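Local coordinates for protein 3-methylornithine synthase (Methanosarcina barkeri, PDB 3T7V) that isomerises L-lysine to (3R)-3-methyl-D-ornithine by radical SAM chemistry, using a [4Fe-4S] cluster and S-adenosylmethionine, in the biosynthesis of pyrrolysine, at residues F77-C82 and L240-T245; C100-G105 and L301-Q306. All blocks are in the same frame, centred on the assembly; numbering follows the deposited sequence.

Interaction 1 of 2, residues F77-C82 and L240-T245; sequences FCYYNC and LPQEGT. With SAM (S-adenosylmethionine), chain C; SF4 (iron/sulfur cluster), chain B.
Y79 and Q242 meet almost at a right angle, with the phenol ring and the carboxamide plane 75° apart. OE1 of Q242 approaches the root of the tyrosine, 3.6 Å from Y79 CB, while further out the ring turns its edge to the backbone of E243, whose O lies 3.4 Å from Y79 CD1 and close to the ring plane. CG of Y79 stands anti to the backbone N (chi1 -175°), which carries the ring alongside the turn Q242-T245. At the far end of the ring, a water joins Y79 OH to E243 OE1. NE2 of Q242 bonds to L240 O within its own segment and to A311 O. The segment 77-82 carries the last cysteine of the CxxxCxxC motif of the radical SAM superfamily: C78 SG binds FE3 of the cluster at 2.3 Å, and C71 and C75 supply the other cysteine ligands. The methionyl N and O of S-adenosylmethionine chelate another iron. Its adenine is read by backbone atoms from both segments, L240 N giving a nearly straight bond to N1 (177°) and N6 donating to L240 O, with a weaker bond to F77 O. T245 CG2 comes within 3.2 Å of C78 O, a close, unbonded approach. That carbonyl accepts from N81 N and, almost linearly, N81 ND2. One water links F77 O, Q242 N and T245 OG1, bridging the two loops where no direct hydrogen bond joins them.

Interaction 2 of 2, residues C100-G105 and L301-Q306; sequences CKTLKG and LPPDSQ
P303 gives up 52 Å² to this contact, T102 44 Å² and L103 37 Å², the three largest shares, with P302 close behind at 35 Å². The pyrrolidine of P303 lies against helix 93-103, its CG 3.6 Å from the backbone O of T102. The threonine and proline side chains run past each other in opposite directions, which leaves T102 OG1 3.9 Å from P303 CD, a van der Waals approach. That hydroxyl bonds to T99 O, three residues back in the helix; a chi1 of 66° keeps OG1 near this carbonyl while it faces the prolines. T102 OG1 also accepts from a water 2.8 Å away, and the same water donates to P303 O, so the polar part of the contact is solvent-mediated. L103 supplies the apolar part. Its methyl L103 CD2 lies 3.8 Å from both P302 CA and P303 CD, and the leucine side chain runs obliquely to that of P303. P302 CB adds a further apolar touch at 3.9 Å from L103 CD2. Thus a single leucine branch spans the junction of two consecutive proline rings. In the TIM-barrel fold, helix 93-103 packs here against the loop that follows strand 296-300. L103 and P302 both rest on C63 of strand 58-68, which pairs in parallel with 296-300, while L103 also touches L139 of helix 126-139.

How the interactions relate
Both contacts use loops that follow strands of the barrel, but in different surroundings. Interaction 1 is mostly buried, five of its seven touching residues being so, and joins two loops beside the cofactors; interaction 2 is partly buried and sets helix 93-103 against a loop, its P302 side chain about 14 Å from S-adenosylmethionine. Strand 58-68 relates them: segment 77-82 lies in the loop after it, and L103 and P302 of interaction 2 pack on it. Neither has a direct hydrogen bond between its segments. Water bridges both, three in interaction 1 and one in interaction 2, but metal and adenine binding belong to the first, whereas leucine-proline packing characterises the second. Their nearest atoms are about 8 Å apart.

Interaction 1 of 2, residues F77-C82 and L240-T245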
ATOM      1  N   PHE A  77       7.643 -10.104  10.536  1.00 13.12           N
ATOM      2  CA  PHE A  77       6.543  -9.197  10.909  1.00 14.40           C
ATOM      3  C   PHE A  77       5.152  -9.727  10.462  1.00 12.57           C
ATOM      4  O   PHE A  77       4.120  -9.172  10.889  1.00 13.73           O
ATOM      5  CB  PHE A  77       6.754  -7.777  10.276  1.00 14.36           C
ATOM      6  CG  PHE A  77       6.987  -7.796   8.810  1.00 12.19           C
ATOM      7  CD1 PHE A  77       5.902  -7.752   7.902  1.00 12.24           C
ATOM      8  CD2 PHE A  77       8.291  -7.886   8.308  1.00 14.06           C
ATOM      9  CE1 PHE A  77       6.160  -7.818   6.535  1.00 14.26           C
ATOM     10  CE2 PHE A  77       8.555  -7.833   6.945  1.00 14.37           C
ATOM     11  CZ  PHE A  77       7.463  -7.856   6.042  1.00 13.79           C
ATOM     12  N   CYS A  78       5.134 -10.710   9.515  1.00 11.37           N
ATOM     13  CA  CYS A  78       3.900 -10.968   8.820  1.00 11.53           C
ATOM     14  C   CYS A  78       3.187 -12.203   9.343  1.00 11.57           C
ATOM     15  O   CYS A  78       3.796 -13.257   9.517  1.00 11.89           O
ATOM     16  CB  CYS A  78       4.264 -11.227   7.345  1.00 12.16           C
ATOM     17  SG  CYS A  78       2.781 -11.492   6.332  1.00 12.13           S
ATOM     18  N   TYR A  79       1.892 -12.059   9.591  1.00 11.45           N
ATOM     19  CA  TYR A  79       1.097 -13.208  10.100  1.00 11.94           C
ATOM     20  C   TYR A  79       1.181 -14.404   9.140  1.00 12.06           C
ATOM     21  O   TYR A  79       1.019 -15.556   9.593  1.00 12.77           O
ATOM     22  CB  TYR A  79      -0.351 -12.745  10.162  1.00 13.29           C
ATOM     23  CG  TYR A  79      -1.314 -13.746  10.787  1.00 13.05           C
ATOM     24  CD1 TYR A  79      -1.228 -14.041  12.184  1.00 14.72           C
ATOM     25  CD2 TYR A  79      -2.214 -14.402  10.000  1.00 15.39           C
ATOM     26  CE1 TYR A  79      -2.134 -14.961  12.746  1.00 17.16           C
ATOM     27  CE2 TYR A  79      -3.137 -15.276  10.570  1.00 16.44           C
ATOM     28  CZ  TYR A  79      -3.069 -15.533  11.929  1.00 17.70           C
ATOM     29  OH  TYR A  79      -3.977 -16.431  12.467  1.00 23.64           O
ATOM     30  N   TYR A  80       1.360 -14.168   7.835  1.00 11.35           N
ATOM     31  CA  TYR A  80       1.248 -15.231   6.871  1.00 11.79           C
ATOM     32  C   TYR A  80       2.597 -15.872   6.577  1.00 11.54           C
ATOM     33  O   TYR A  80       2.690 -16.750   5.742  1.00 12.11           O
ATOM     34  CB  TYR A  80       0.584 -14.654   5.578  1.00 12.54           C
ATOM     35  CG  TYR A  80      -0.783 -14.143   5.873  1.00 12.08           C
ATOM     36  CD1 TYR A  80      -1.003 -12.801   6.167  1.00 14.23           C
ATOM     37  CD2 TYR A  80      -1.864 -14.978   5.851  1.00 12.37           C
ATOM     38  CE1 TYR A  80      -2.253 -12.308   6.494  1.00 14.85           C
ATOM     39  CE2 TYR A  80      -3.149 -14.477   6.188  1.00 14.05           C
ATOM     40  CZ  TYR A  80      -3.298 -13.113   6.509  1.00 16.14           C
ATOM     41  OH  TYR A  80      -4.605 -12.752   6.819  1.00 20.03           O
ATOM     42  N   ASN A  81       3.646 -15.527   7.346  1.00 11.42           N
ATOM     43  CA  ASN A  81       4.939 -16.208   7.133  1.00 12.37           C
ATOM     44  C   ASN A  81       4.807 -17.718   7.244  1.00 12.62           C
ATOM     45  O   ASN A  81       3.957 -18.194   8.011  1.00 12.62           O
ATOM     46  CB  ASN A  81       6.043 -15.562   7.899  1.00 17.58           C
ATOM     47  CG  ASN A  81       6.161 -16.173   9.190  1.00 17.90           C
ATOM     48  OD1 ASN A  81       6.877 -17.218   9.315  1.00 18.69           O
ATOM     49  ND2 ASN A  81       5.511 -15.606  10.152  1.00 20.68           N
ATOM     50  N   CYS A  82       5.644 -18.419   6.528  1.00 13.19           N
ATOM     51  CA  CYS A  82       5.495 -19.842   6.376  1.00 15.00           C
ATOM     52  C   CYS A  82       5.624 -20.646   7.674  1.00 15.73           C
ATOM     53  O   CYS A  82       5.075 -21.791   7.727  1.00 21.04           O
ATOM     54  CB  CYS A  82       6.455 -20.312   5.354  1.00 17.83           C
ATOM     55  SG  CYS A  82       8.161 -20.335   5.808  1.00 24.63           S
ATOM     56  N   LEU A 240       1.630  -3.621  12.791  1.00 13.53           N
ATOM     57  CA  LEU A 240       0.726  -4.180  13.867  1.00 14.24           C
ATOM     58  C   LEU A 240       1.316  -5.538  14.187  1.00 14.95           C
ATOM     59  O   LEU A 240       1.264  -6.461  13.335  1.00 14.14           O
ATOM     60  CB  LEU A 240      -0.652  -4.381  13.227  1.00 15.31           C
ATOM     61  CG  LEU A 240      -1.422  -3.094  12.839  1.00 19.39           C
ATOM     62  CD1 LEU A 240      -2.938  -3.357  12.558  1.00 21.48           C
ATOM     63  CD2 LEU A 240      -1.265  -1.928  13.835  1.00 25.49           C
ATOM     64  N   PRO A 241       1.820  -5.764  15.387  1.00 15.64           N
ATOM     65  CA  PRO A 241       2.446  -7.108  15.727  1.00 15.88           C
ATOM     66  C   PRO A 241       1.352  -8.186  15.656  1.00 17.11           C
ATOM     67  O   PRO A 241       0.148  -7.959  15.998  1.00 18.37           O
ATOM     68  CB  PRO A 241       2.903  -6.921  17.217  1.00 17.71           C
ATOM     69  CG  PRO A 241       3.202  -5.442  17.230  1.00 19.94           C
ATOM     70  CD  PRO A 241       2.024  -4.768  16.467  1.00 17.91           C
ATOM     71  N   GLN A 242       1.781  -9.329  15.115  1.00 14.17           N
ATOM     72  CA  GLN A 242       0.808 -10.393  14.786  1.00 15.37           C
ATOM     73  C   GLN A 242       1.108 -11.625  15.662  1.00 15.87           C
ATOM     74  O   GLN A 242       2.250 -12.024  15.873  1.00 16.50           O
ATOM     75  CB  GLN A 242       1.021 -10.824  13.298  1.00 15.03           C
ATOM     76  CG  GLN A 242       0.741  -9.656  12.328  1.00 14.23           C
ATOM     77  CD  GLN A 242      -0.751  -9.266  12.289  1.00 16.12           C
ATOM     78  OE1 GLN A 242      -1.655 -10.129  12.299  1.00 19.15           O
ATOM     79  NE2 GLN A 242      -1.039  -7.967  12.110  1.00 17.44           N
ATOM     80  N   GLU A 243       0.046 -12.335  16.013  1.00 17.55           N
ATOM     81  CA  GLU A 243       0.137 -13.578  16.824  1.00 20.17           C
ATOM     82  C   GLU A 243       0.929 -14.636  16.057  1.00 17.14           C
ATOM     83  O   GLU A 243       0.758 -14.821  14.853  1.00 19.10           O
ATOM     84  CB  GLU A 243      -1.318 -14.054  17.130  1.00 24.88           C
ATOM     85  CG  GLU A 243      -1.347 -15.350  17.895  1.00 32.13           C
ATOM     86  CD  GLU A 243      -2.747 -15.809  18.262  1.00 47.01           C
ATOM     87  OE1 GLU A 243      -3.564 -16.111  17.365  1.00 52.72           O
ATOM     88  OE2 GLU A 243      -3.021 -15.902  19.468  1.00 54.88           O
ATOM     89  N   GLY A 244       1.873 -15.307  16.753  1.00 17.32           N
ATOM     90  CA  GLY A 244       2.519 -16.428  16.165  1.00 18.40           C
ATOM     91  C   GLY A 244       3.735 -16.076  15.381  1.00 18.42           C
ATOM     92  O   GLY A 244       4.376 -16.956  14.847  1.00 25.24           O
ATOM     93  N   THR A 245       4.086 -14.769  15.333  1.00 16.94           N
ATOM     94  CA  THR A 245       5.297 -14.379  14.578  1.00 17.36           C
ATOM     95  C   THR A 245       6.445 -14.039  15.536  1.00 17.84           C
ATOM     96  O   THR A 245       6.189 -13.765  16.728  1.00 20.44           O
ATOM     97  CB  THR A 245       5.026 -13.096  13.744  1.00 16.75           C
ATOM     98  OG1 THR A 245       4.746 -11.996  14.619  1.00 18.19           O
ATOM     99  CG2 THR A 245       3.833 -13.405  12.763  1.00 16.25           C
TER
HETATM  100  N   SAM C 992       3.705 -11.401  -0.311  1.00 18.22           N
HETATM  101  CA  SAM C 992       3.903 -10.272  -1.091  1.00 16.65           C
HETATM  102  C   SAM C 992       4.925  -9.337  -0.582  1.00 15.13           C
HETATM  103  O   SAM C 992       5.469  -9.549   0.521  1.00 15.50           O
HETATM  104  OXT SAM C 992       5.296  -8.398  -1.371  1.00 14.39           O
HETATM  105  CB  SAM C 992       2.900  -9.360  -0.962  1.00 20.95           C
HETATM  106  CG  SAM C 992       2.269  -9.053   0.334  0.50 25.16           C
HETATM  107  SD  SAM C 992       2.284  -7.250   0.718  0.50 28.46           S
HETATM  108  CE  SAM C 992       0.549  -6.891   0.727  0.50 34.42           C
HETATM  109  C5' SAM C 992       2.633  -7.276   2.463  0.50 26.78           C
HETATM  110  C4' SAM C 992       3.198  -6.141   2.891  1.00 22.74           C
HETATM  111  O4' SAM C 992       1.990  -5.990   3.872  1.00 19.41           O
HETATM  112  C3' SAM C 992       4.418  -6.209   3.411  1.00 22.35           C
HETATM  113  O3' SAM C 992       5.006  -5.540   2.287  1.00 18.65           O
HETATM  114  C2' SAM C 992       4.098  -5.133   4.459  1.00 20.44           C
HETATM  115  O2' SAM C 992       4.475  -3.778   4.049  1.00 21.87           O
HETATM  116  C1' SAM C 992       2.618  -5.188   4.878  1.00 16.59           C
HETATM  117  N9  SAM C 992       2.479  -5.992   6.148  1.00 14.80           N
HETATM  118  C8  SAM C 992       2.636  -7.332   6.367  1.00 13.94           C
HETATM  119  N7  SAM C 992       2.465  -7.587   7.656  1.00 13.08           N
HETATM  120  C5  SAM C 992       2.180  -6.395   8.282  1.00 12.46           C
HETATM  121  C6  SAM C 992       1.986  -6.048   9.627  1.00 12.45           C
HETATM  122  N6  SAM C 992       2.019  -6.944  10.615  1.00 13.57           N
HETATM  123  N1  SAM C 992       1.684  -4.775   9.921  1.00 13.50           N
HETATM  124  C2  SAM C 992       1.649  -3.809   8.956  1.00 14.72           C
HETATM  125  N3  SAM C 992       1.946  -4.086   7.663  1.00 14.37           N
HETATM  126  C4  SAM C 992       2.187  -5.397   7.341  1.00 13.32           C
HETATM  127 FE1  SF4 B 991       4.520 -11.125   1.697  1.00 13.89          FE
HETATM  128 FE2  SF4 B 991       4.901 -13.721   2.644  1.00 12.52          FE
HETATM  129 FE3  SF4 B 991       3.934 -11.912   4.353  1.00 12.73          FE
HETATM  130 FE4  SF4 B 991       6.468 -11.776   3.613  1.00 12.79          FE
HETATM  131  S1  SF4 B 991       5.547 -13.491   4.766  1.00 13.27           S
HETATM  132  S2  SF4 B 991       5.003 -10.042   3.694  1.00 12.39           S
HETATM  133  S3  SF4 B 991       6.440 -12.451   1.472  1.00 12.75           S
HETATM  134  S4  SF4 B 991       2.884 -12.661   2.528  1.00 12.52           S
HETATM  135  O   HOH W   1       4.292  -9.455  13.728  1.00 15.88           O
HETATM  136  O   HOH W   2      -3.028 -17.672  14.844  1.00 34.20           O
HETATM  137  O   HOH W   3       5.792 -17.325  12.582  1.00 24.97           O

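Interaction 2 of 2, residues C100-G105 and L301-Q306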
ATOM      1  N   CYS A 100     -15.306 -11.046  -8.665  1.00 16.50           N
ATOM      2  CA  CYS A 100     -15.286 -10.014  -9.715  1.00 18.48           C
ATOM      3  C   CYS A 100     -16.723  -9.495  -9.998  1.00 18.50           C
ATOM      4  O   CYS A 100     -16.910  -8.284 -10.234  1.00 19.10           O
ATOM      5  CB  CYS A 100     -14.734 -10.525 -11.040  1.00 19.42           C
ATOM      6  SG  CYS A 100     -12.941 -10.697 -10.948  1.00 23.76           S
ATOM      7  N   LYS A 101     -17.719 -10.387 -10.022  1.00 18.11           N
ATOM      8  CA  LYS A 101     -19.095  -9.951 -10.369  1.00 18.64           C
ATOM      9  C   LYS A 101     -19.539  -8.892  -9.354  1.00 21.52           C
ATOM     10  O   LYS A 101     -20.275  -7.952  -9.723  1.00 23.90           O
ATOM     11  CB  LYS A 101     -20.043 -11.118 -10.376  1.00 21.76           C
ATOM     12  CG  LYS A 101     -19.802 -11.930 -11.641  1.00 28.40           C
ATOM     13  CD  LYS A 101     -20.834 -13.062 -11.807  1.00 34.13           C
ATOM     14  CE  LYS A 101     -20.373 -14.167 -12.754  1.00 38.74           C
ATOM     15  NZ  LYS A 101     -21.480 -15.208 -12.804  1.00 48.47           N
ATOM     16  N   THR A 102     -19.093  -8.998  -8.094  1.00 18.28           N
ATOM     17  CA  THR A 102     -19.578  -8.096  -7.094  1.00 20.64           C
ATOM     18  C   THR A 102     -18.890  -6.735  -7.197  1.00 21.33           C
ATOM     19  O   THR A 102     -19.324  -5.790  -6.566  1.00 26.75           O
ATOM     20  CB  THR A 102     -19.395  -8.648  -5.625  1.00 23.67           C
ATOM     21  OG1 THR A 102     -18.009  -8.751  -5.280  1.00 23.99           O
ATOM     22  CG2 THR A 102     -19.971 -10.007  -5.479  1.00 24.48           C
ATOM     23  N   LEU A 103     -17.798  -6.644  -7.991  1.00 19.04           N
ATOM     24  CA  LEU A 103     -16.995  -5.429  -8.094  1.00 19.25           C
ATOM     25  C   LEU A 103     -17.427  -4.583  -9.293  1.00 17.73           C
ATOM     26  O   LEU A 103     -17.149  -3.347  -9.360  1.00 19.53           O
ATOM     27  CB  LEU A 103     -15.494  -5.787  -8.277  1.00 21.89           C
ATOM     28  CG  LEU A 103     -14.994  -6.492  -7.030  1.00 22.83           C
ATOM     29  CD1 LEU A 103     -13.555  -6.803  -7.244  1.00 25.36           C
ATOM     30  CD2 LEU A 103     -15.231  -5.697  -5.761  1.00 27.66           C
ATOM     31  N   LYS A 104     -18.094  -5.239 -10.266  1.00 18.26           N
ATOM     32  CA  LYS A 104     -18.376  -4.532 -11.554  1.00 17.25           C
ATOM     33  C   LYS A 104     -19.334  -3.393 -11.282  1.00 17.85           C
ATOM     34  O   LYS A 104     -20.424  -3.601 -10.747  1.00 23.40           O
ATOM     35  CB  LYS A 104     -19.010  -5.536 -12.525  1.00 18.07           C
ATOM     36  CG  LYS A 104     -17.980  -6.567 -12.966  1.00 17.41           C
ATOM     37  CD  LYS A 104     -18.661  -7.603 -13.903  1.00 18.25           C
ATOM     38  CE  LYS A 104     -17.705  -8.768 -14.086  1.00 21.15           C
ATOM     39  NZ  LYS A 104     -18.261  -9.733 -15.054  1.00 22.88           N
ATOM     40  N   GLY A 105     -18.895  -2.223 -11.750  1.00 19.12           N
ATOM     41  CA  GLY A 105     -19.695  -0.993 -11.576  1.00 20.85           C
ATOM     42  C   GLY A 105     -19.835  -0.490 -10.152  1.00 21.90           C
ATOM     43  O   GLY A 105     -20.651   0.375  -9.912  1.00 24.57           O
ATOM     44  N   LEU A 301     -12.558  -3.959   0.848  1.00 15.17           N
ATOM     45  CA  LEU A 301     -12.863  -5.315   0.412  1.00 15.93           C
ATOM     46  C   LEU A 301     -14.076  -5.366  -0.471  1.00 20.55           C
ATOM     47  O   LEU A 301     -14.969  -4.495  -0.388  1.00 24.62           O
ATOM     48  CB  LEU A 301     -13.133  -6.190   1.635  1.00 17.63           C
ATOM     49  CG  LEU A 301     -11.893  -6.335   2.547  1.00 20.41           C
ATOM     50  CD1 LEU A 301     -12.173  -7.168   3.802  1.00 26.70           C
ATOM     51  CD2 LEU A 301     -10.688  -6.982   1.869  1.00 27.41           C
ATOM     52  N   PRO A 302     -14.132  -6.404  -1.346  1.00 19.60           N
ATOM     53  CA  PRO A 302     -15.316  -6.669  -2.137  1.00 26.58           C
ATOM     54  C   PRO A 302     -16.552  -6.755  -1.189  1.00 32.47           C
ATOM     55  O   PRO A 302     -16.407  -7.145   0.006  1.00 32.41           O
ATOM     56  CB  PRO A 302     -14.983  -8.061  -2.721  1.00 24.99           C
ATOM     57  CG  PRO A 302     -13.504  -8.087  -2.880  1.00 21.15           C
ATOM     58  CD  PRO A 302     -13.112  -7.440  -1.537  1.00 19.99           C
ATOM     59  N   PRO A 303     -17.748  -6.367  -1.711  1.00 36.07           N
ATOM     60  CA  PRO A 303     -19.024  -6.405  -0.971  1.00 44.15           C
ATOM     61  C   PRO A 303     -19.279  -7.819  -0.400  1.00 46.23           C
ATOM     62  O   PRO A 303     -19.214  -8.792  -1.155  1.00 47.80           O
ATOM     63  CB  PRO A 303     -20.064  -6.044  -2.040  1.00 39.82           C
ATOM     64  CG  PRO A 303     -19.365  -5.179  -3.024  1.00 35.52           C
ATOM     65  CD  PRO A 303     -17.888  -5.644  -3.002  1.00 38.92           C
ATOM     66  N   ASP A 304     -19.616  -7.899   0.893  1.00 44.37           N
ATOM     67  CA  ASP A 304     -19.573  -9.128   1.702  1.00 49.12           C
ATOM     68  C   ASP A 304     -18.122  -9.388   1.955  1.00 53.33           C
ATOM     69  O   ASP A 304     -17.471  -8.690   2.722  1.00 76.24           O
ATOM     70  CB  ASP A 304     -20.208 -10.339   0.994  1.00 67.15           C
ATOM     71  CG  ASP A 304     -19.331 -11.605   1.087  1.00 70.65           C
ATOM     72  OD1 ASP A 304     -19.130 -12.094   2.225  1.00 76.42           O
ATOM     73  OD2 ASP A 304     -18.916 -12.134   0.028  1.00 88.32           O
ATOM     74  N   SER A 305     -17.634 -10.392   1.261  1.00 58.47           N
ATOM     75  CA  SER A 305     -16.335 -10.883   1.368  1.00 41.26           C
ATOM     76  C   SER A 305     -15.945 -11.421   2.756  1.00 39.79           C
ATOM     77  O   SER A 305     -16.052 -10.750   3.782  1.00 42.80           O
ATOM     78  CB  SER A 305     -15.361  -9.821   0.857  1.00 33.34           C
ATOM     79  OG  SER A 305     -14.269 -10.485   0.394  1.00 41.66           O
ATOM     80  N   GLN A 306     -15.502 -12.652   2.759  1.00 30.23           N
ATOM     81  CA  GLN A 306     -14.811 -13.261   3.875  1.00 37.42           C
ATOM     82  C   GLN A 306     -13.325 -13.071   3.636  1.00 23.60           C
ATOM     83  O   GLN A 306     -12.488 -13.629   4.340  1.00 28.45           O
ATOM     84  CB  GLN A 306     -15.090 -14.743   3.835  1.00 50.88           C
ATOM     85  CG  GLN A 306     -15.189 -15.231   2.391  1.00 63.36           C
ATOM     86  CD  GLN A 306     -15.378 -16.728   2.249  1.00111.24           C
ATOM     87  OE1 GLN A 306     -14.398 -17.460   2.083  1.00133.42           O
ATOM     88  NE2 GLN A 306     -16.636 -17.197   2.297  1.00 47.15           N
TER
HETATM   89  O   HOH W   4     -17.698 -10.216  -2.928  1.00 30.31           O